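Conserved hypothetical protein TM0613 (Thermotoga maritima, PDB 1O3U) is of unknown function but belongs to the HEPN domain family, whose all-helical bundles occur in many nucleotide- and nucleic-acid-related proteins. Local coordinates at residues 122-125 with 126-130; 76-79 with 80-84. One frame throughout, in Å; residues are numbered along the deposited sequence.

Interaction 1: 122-125 with 126-130; sequences EKII and RFCED
Glu122 and Arg126 run side by side on one flank of the long helix 104-132, an i to i+4 acid-base pair at the edge of the interface with helix 11-28 in the HEPN helical bundle. Their salt bridge, Glu122 OE2 to Arg126 NH2, spans 3.4 Å and is an electrostatic one: the oxygen sits well out of the guanidinium plane, with no N-H directed at it. Glu122 lies over one guanidinium face, its CG 3.8 Å from Arg126 NE, and the carboxylate and guanidinium planes are turned 34° against each other. Both chains are nearly extended, but they leave the backbone differently: CG of Glu122 stands anti to its own nitrogen (chi1 -172°), whereas CG of Arg126 lies beside its nitrogen (chi1 -69°) and passes 3.2 Å from Glu122 O. The carboxylate also has a stronger partner, Lys24 of helix 11-28, so Arg126 is probably the lesser of two positive charges near OE2.

Three residues on, Ile125 and Glu129 repeat the side-by-side pattern with an aliphatic partner: Ile125 CG2 meets Glu129 OE2 at 3.9 Å. Ile124 and Cys128 form the inward counterpart, CG2 to SG at 4.2 Å, and both also touch Val47 of helix 32-54. Ile125 packs on Leu20 and Ala46, which brings helices 11-28 and 32-54 against this segment.

Behind these side chains, four consecutive i to i+4 backbone bonds fix the spacing, the last bringing Glu129 N to 2.8 Å from Ile125 O.

Interaction 2: 76-79 with 80-84; sequences IPEE and LMDHA
Pro77 and Leu80 make the close apolar part of this helix start, with Pro77 CD 3.9 Å from Leu80 CD1 and the two side chains lying alongside each other. Pro77 is the N-cap residue of helix 78-88. Its carbonyl oxygen accepts from Met81 N at 3.3 Å and, weakly, from Leu80 N, so the opening turn is held by backbone bonds. Ile76, just before the cap, adds its CG2 against Leu80 CB at 4.2 Å. Phe127 of helix 104-132 covers Ile76, Pro77 and Leu80, while Met81 touches Leu67 of helix 63-70.

The other flank is polar and looser. Glu78 and Asp82, both exposed, bring like charges near each other, OE2 to OD1 4.2 Å, while the backbone beneath them keeps its hydrogen bond from Asp82 N to Glu78 O.

Between these two sides lies the imidazole of His83, set beside the backbone nitrogen by a chi1 of -61°. Glu79 O sits over the centre of one ring face, 3.1 Å from His83 CG, and the same oxygen accepts the N-H of His83 from 31° out of the carbonyl plane. His83 also stacks with Tyr120. The ends of Glu79 and His83 both find Lys123 as their polar partner, by a salt bridge and a probable hydrogen bond respectively. If Lys123 is protonated, as its bridge to Glu79 suggests, NE2 of His83 would act as acceptor and the ring would probably be neutral, the lysine carrying the positive charge between the two side chains.

How the interactions relate
Interaction 2 comes first along the chain, at the start of helix 78-88, and interaction 1 follows in the later part of helix 104-132, the next helix in sequence. Their centres are 11 Å apart, yet the two touch directly. Lys123 NZ reaches Glu79 OE2 at 2.7 Å and, in a probable hydrogen bond, His83 NE2 at 3.0 Å, while the Phe127 ring packs against Leu80 and Pro77. A charged contact and an apolar patch, one helical turn apart, thus join the short helix to the long one. Across its other faces the long helix meets helices 11-28 and 32-54, so interaction 1 links the short helix to the rest of the HEPN bundle.

Interaction 1: 122-125 with 126-130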
ATOM      1  N   GLU A 122     -12.089   1.319  -7.450  1.00  9.19           N
ATOM      2  CA  GLU A 122     -12.325   0.517  -8.612  1.00  9.59           C
ATOM      3  C   GLU A 122     -12.624   1.314  -9.898  1.00  9.02           C
ATOM      4  O   GLU A 122     -12.086   0.999 -10.963  1.00  7.35           O
ATOM      5  CB  GLU A 122     -13.433  -0.480  -8.328  1.00 10.83           C
ATOM      6  CG  GLU A 122     -13.630  -1.513  -9.435  1.00 13.98           C
ATOM      7  CD  GLU A 122     -14.287  -2.774  -8.881  1.00 19.91           C
ATOM      8  OE1 GLU A 122     -15.215  -2.649  -8.043  1.00 27.62           O
ATOM      9  OE2 GLU A 122     -13.865  -3.882  -9.225  1.00 24.22           O
ATOM     10  N   LYS A 123     -13.472   2.335  -9.785  1.00  8.85           N
ATOM     11  CA  LYS A 123     -13.753   3.234 -10.866  1.00  8.97           C
ATOM     12  C   LYS A 123     -12.505   3.916 -11.397  1.00  9.31           C
ATOM     13  O   LYS A 123     -12.275   3.976 -12.607  1.00  7.94           O
ATOM     14  CB  LYS A 123     -14.788   4.243 -10.375  1.00 10.24           C
ATOM     15  CG  LYS A 123     -15.645   4.812 -11.355  1.00 16.10           C
ATOM     16  CD  LYS A 123     -16.935   5.287 -10.628  1.00 18.54           C
ATOM     17  CE  LYS A 123     -17.913   5.841 -11.547  1.00 20.34           C
ATOM     18  NZ  LYS A 123     -18.771   6.836 -10.867  1.00 20.12           N
ATOM     19  N   ILE A 124     -11.673   4.417 -10.481  1.00  8.52           N
ATOM     20  CA  ILE A 124     -10.437   5.050 -10.865  1.00  8.47           C
ATOM     21  C   ILE A 124      -9.487   4.063 -11.545  1.00  8.60           C
ATOM     22  O   ILE A 124      -8.861   4.397 -12.604  1.00  8.70           O
ATOM     23  CB  ILE A 124      -9.803   5.760  -9.645  1.00  8.16           C
ATOM     24  CG1 ILE A 124     -10.634   7.001  -9.278  1.00  8.57           C
ATOM     25  CG2 ILE A 124      -8.358   6.174  -9.938  1.00  8.88           C
ATOM     26  CD1 ILE A 124     -10.271   7.657  -7.924  1.00 10.02           C
ATOM     27  N   ILE A 125      -9.343   2.872 -10.958  1.00  7.44           N
ATOM     28  CA  ILE A 125      -8.550   1.817 -11.582  1.00  8.67           C
ATOM     29  C   ILE A 125      -9.000   1.527 -13.036  1.00  8.60           C
ATOM     30  O   ILE A 125      -8.173   1.470 -13.931  1.00  8.65           O
ATOM     31  CB  ILE A 125      -8.566   0.552 -10.750  1.00  8.80           C
ATOM     32  CG1 ILE A 125      -7.788   0.765  -9.460  1.00  9.13           C
ATOM     33  CG2 ILE A 125      -8.061  -0.651 -11.588  1.00 10.64           C
ATOM     34  CD1 ILE A 125      -8.025  -0.384  -8.413  1.00 11.83           C
ATOM     35  N   ARG A 126     -10.302   1.380 -13.259  1.00  8.67           N
ATOM     36  CA  ARG A 126     -10.847   1.045 -14.570  1.00  9.94           C
ATOM     37  C   ARG A 126     -10.678   2.223 -15.554  1.00  9.46           C
ATOM     38  O   ARG A 126     -10.354   2.021 -16.715  1.00 10.77           O
ATOM     39  CB  ARG A 126     -12.307   0.645 -14.426  1.00  9.45           C
ATOM     40  CG  ARG A 126     -12.481  -0.701 -13.692  1.00 10.45           C
ATOM     41  CD  ARG A 126     -13.925  -1.106 -13.492  1.00 11.67           C
ATOM     42  NE  ARG A 126     -14.036  -2.500 -13.091  1.00 13.47           N
ATOM     43  CZ  ARG A 126     -15.164  -3.080 -12.722  1.00 11.93           C
ATOM     44  NH1 ARG A 126     -16.299  -2.407 -12.707  1.00 15.14           N
ATOM     45  NH2 ARG A 126     -15.158  -4.346 -12.389  1.00 10.60           N
ATOM     46  N   PHE A 127     -10.803   3.444 -15.064  1.00 10.05           N
ATOM     47  CA  PHE A 127     -10.504   4.636 -15.884  1.00  9.16           C
ATOM     48  C   PHE A 127      -9.038   4.667 -16.347  1.00  9.12           C
ATOM     49  O   PHE A 127      -8.716   4.910 -17.563  1.00  9.83           O
ATOM     50  CB  PHE A 127     -10.790   5.901 -15.109  1.00  8.58           C
ATOM     51  CG  PHE A 127     -10.464   7.148 -15.881  1.00  9.23           C
ATOM     52  CD1 PHE A 127     -11.313   7.627 -16.829  1.00 12.43           C
ATOM     53  CD2 PHE A 127      -9.281   7.837 -15.630  1.00 14.28           C
ATOM     54  CE1 PHE A 127     -11.002   8.811 -17.525  1.00 13.94           C
ATOM     55  CE2 PHE A 127      -8.976   8.985 -16.315  1.00 14.10           C
ATOM     56  CZ  PHE A 127      -9.831   9.467 -17.262  1.00 14.45           C
ATOM     57  N   CYS A 128      -8.129   4.473 -15.397  1.00  9.50           N
ATOM     58  CA  CYS A 128      -6.711   4.373 -15.700  1.00  9.51           C
ATOM     59  C   CYS A 128      -6.403   3.210 -16.657  1.00 10.29           C
ATOM     60  O   CYS A 128      -5.596   3.382 -17.590  1.00  9.63           O
ATOM     61  CB  CYS A 128      -5.881   4.248 -14.432  1.00  9.54           C
ATOM     62  SG  CYS A 128      -5.956   5.712 -13.388  1.00 13.21           S
ATOM     63  N   GLU A 129      -7.039   2.061 -16.452  1.00 10.22           N
ATOM     64  CA  GLU A 129      -6.920   0.923 -17.409  1.00 10.96           C
ATOM     65  C   GLU A 129      -7.337   1.348 -18.822  1.00 11.20           C
ATOM     66  O   GLU A 129      -6.625   1.093 -19.800  1.00 11.75           O
ATOM     67  CB  GLU A 129      -7.740  -0.287 -16.945  1.00 11.19           C
ATOM     68  CG  GLU A 129      -7.103  -1.055 -15.828  1.00 13.07           C
ATOM     69  CD  GLU A 129      -7.942  -2.157 -15.250  1.00 18.14           C
ATOM     70  OE1 GLU A 129      -9.181  -2.144 -15.469  1.00 20.73           O
ATOM     71  OE2 GLU A 129      -7.356  -3.020 -14.544  1.00 20.49           O
ATOM     72  N   ASP A 130      -8.472   2.023 -18.926  1.00 12.48           N
ATOM     73  CA  ASP A 130      -8.999   2.506 -20.191  1.00 13.35           C
ATOM     74  C   ASP A 130      -8.037   3.478 -20.863  1.00 14.33           C
ATOM     75  O   ASP A 130      -7.828   3.401 -22.073  1.00 14.17           O
ATOM     76  CB  ASP A 130     -10.370   3.159 -20.002  1.00 13.47           C
ATOM     77  CG  ASP A 130     -11.481   2.138 -19.693  1.00 17.41           C
ATOM     78  OD1 ASP A 130     -11.189   0.906 -19.615  1.00 14.78           O
ATOM     79  OD2 ASP A 130     -12.686   2.492 -19.548  1.00 19.94           O
TER

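Interaction 2: 76-79 with 80-84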
ATOM      1  N   ILE A  76      -9.970  14.544 -17.373  1.00 13.39           N
ATOM      2  CA  ILE A  76     -10.398  13.754 -16.216  1.00 14.22           C
ATOM      3  C   ILE A  76     -11.825  14.141 -15.853  1.00 14.64           C
ATOM      4  O   ILE A  76     -12.085  15.306 -15.475  1.00 13.83           O
ATOM      5  CB  ILE A  76      -9.528  14.026 -14.984  1.00 14.73           C
ATOM      6  CG1 ILE A  76      -8.033  13.793 -15.277  1.00 14.14           C
ATOM      7  CG2 ILE A  76     -10.057  13.209 -13.788  1.00 16.06           C
ATOM      8  CD1 ILE A  76      -7.673  12.435 -15.846  1.00 17.16           C
ATOM      9  N   PRO A  77     -12.738  13.183 -15.917  1.00 15.46           N
ATOM     10  CA  PRO A  77     -14.126  13.477 -15.589  1.00 16.32           C
ATOM     11  C   PRO A  77     -14.250  14.044 -14.171  1.00 16.36           C
ATOM     12  O   PRO A  77     -13.511  13.651 -13.241  1.00 14.96           O
ATOM     13  CB  PRO A  77     -14.823  12.128 -15.719  1.00 17.04           C
ATOM     14  CG  PRO A  77     -13.902  11.272 -16.518  1.00 18.07           C
ATOM     15  CD  PRO A  77     -12.529  11.759 -16.257  1.00 16.81           C
ATOM     16  N   GLU A  78     -15.160  14.996 -14.037  1.00 16.79           N
ATOM     17  CA  GLU A  78     -15.399  15.673 -12.786  1.00 17.98           C
ATOM     18  C   GLU A  78     -15.740  14.696 -11.692  1.00 16.81           C
ATOM     19  O   GLU A  78     -15.276  14.857 -10.567  1.00 17.06           O
ATOM     20  CB  GLU A  78     -16.552  16.685 -12.954  1.00 19.35           C
ATOM     21  CG  GLU A  78     -16.830  17.504 -11.711  1.00 23.09           C
ATOM     22  CD  GLU A  78     -18.172  18.202 -11.778  1.00 28.85           C
ATOM     23  OE1 GLU A  78     -18.171  19.418 -12.081  1.00 31.53           O
ATOM     24  OE2 GLU A  78     -19.219  17.533 -11.543  1.00 31.74           O
ATOM     25  N   GLU A  79     -16.564  13.700 -11.999  1.00 16.68           N
ATOM     26  CA  GLU A  79     -16.974  12.733 -10.985  1.00 16.90           C
ATOM     27  C   GLU A  79     -15.816  11.925 -10.431  1.00 15.98           C
ATOM     28  O   GLU A  79     -15.860  11.529  -9.288  1.00 15.64           O
ATOM     29  CB  GLU A  79     -18.063  11.805 -11.495  1.00 17.76           C
ATOM     30  CG  GLU A  79     -17.624  10.621 -12.329  1.00 20.14           C
ATOM     31  CD  GLU A  79     -18.805   9.963 -13.002  1.00 25.01           C
ATOM     32  OE1 GLU A  79     -19.344  10.618 -13.922  1.00 29.80           O
ATOM     33  OE2 GLU A  79     -19.207   8.836 -12.604  1.00 23.85           O
ATOM     34  N   LEU A  80     -14.796  11.662 -11.247  1.00 14.46           N
ATOM     35  CA  LEU A  80     -13.578  10.986 -10.739  1.00 14.81           C
ATOM     36  C   LEU A  80     -12.789  11.894  -9.807  1.00 14.31           C
ATOM     37  O   LEU A  80     -12.219  11.432  -8.861  1.00 12.76           O
ATOM     38  CB  LEU A  80     -12.696  10.494 -11.874  1.00 14.02           C
ATOM     39  CG  LEU A  80     -13.252   9.320 -12.678  1.00 16.86           C
ATOM     40  CD1 LEU A  80     -12.195   8.776 -13.691  1.00 18.29           C
ATOM     41  CD2 LEU A  80     -13.785   8.198 -11.790  1.00 16.01           C
ATOM     42  N   MET A  81     -12.695  13.186 -10.114  1.00 14.84           N
ATOM     43  CA  MET A  81     -12.039  14.115  -9.180  1.00 15.34           C
ATOM     44  C   MET A  81     -12.816  14.159  -7.883  1.00 14.73           C
ATOM     45  O   MET A  81     -12.204  14.158  -6.823  1.00 14.96           O
ATOM     46  CB  MET A  81     -11.922  15.536  -9.744  1.00 15.48           C
ATOM     47  CG  MET A  81     -11.138  16.510  -8.828  1.00 17.29           C
ATOM     48  SD  MET A  81      -9.415  15.974  -8.289  1.00 21.11           S
ATOM     49  CE  MET A  81      -8.875  15.595  -9.824  1.00 21.50           C
ATOM     50  N   ASP A  82     -14.153  14.211  -7.974  1.00 14.50           N
ATOM     51  CA  ASP A  82     -15.038  14.142  -6.805  1.00 14.42           C
ATOM     52  C   ASP A  82     -14.748  12.890  -5.965  1.00 13.74           C
ATOM     53  O   ASP A  82     -14.593  12.974  -4.759  1.00 13.26           O
ATOM     54  CB  ASP A  82     -16.524  14.130  -7.205  1.00 14.99           C
ATOM     55  CG  ASP A  82     -17.071  15.510  -7.546  1.00 19.32           C
ATOM     56  OD1 ASP A  82     -18.286  15.613  -7.909  1.00 25.11           O
ATOM     57  OD2 ASP A  82     -16.367  16.546  -7.468  1.00 21.74           O
ATOM     58  N   HIS A  83     -14.681  11.739  -6.610  1.00 12.38           N
ATOM     59  CA  HIS A  83     -14.372  10.496  -5.886  1.00 12.98           C
ATOM     60  C   HIS A  83     -13.001  10.557  -5.220  1.00 12.33           C
ATOM     61  O   HIS A  83     -12.816  10.077  -4.097  1.00 11.65           O
ATOM     62  CB  HIS A  83     -14.389   9.285  -6.816  1.00 12.80           C
ATOM     63  CG  HIS A  83     -15.707   9.015  -7.472  1.00 13.15           C
ATOM     64  ND1 HIS A  83     -16.889   9.586  -7.057  1.00 14.15           N
ATOM     65  CD2 HIS A  83     -16.026   8.202  -8.511  1.00 13.03           C
ATOM     66  CE1 HIS A  83     -17.876   9.167  -7.830  1.00 15.63           C
ATOM     67  NE2 HIS A  83     -17.387   8.291  -8.694  1.00 15.52           N
ATOM     68  N   ALA A  84     -12.038  11.136  -5.937  1.00 11.94           N
ATOM     69  CA  ALA A  84     -10.675  11.232  -5.450  1.00 12.15           C
ATOM     70  C   ALA A  84     -10.651  12.045  -4.176  1.00 12.14           C
ATOM     71  O   ALA A  84      -9.945  11.724  -3.249  1.00 11.76           O
ATOM     72  CB  ALA A  84      -9.784  11.859  -6.469  1.00 12.48           C
TER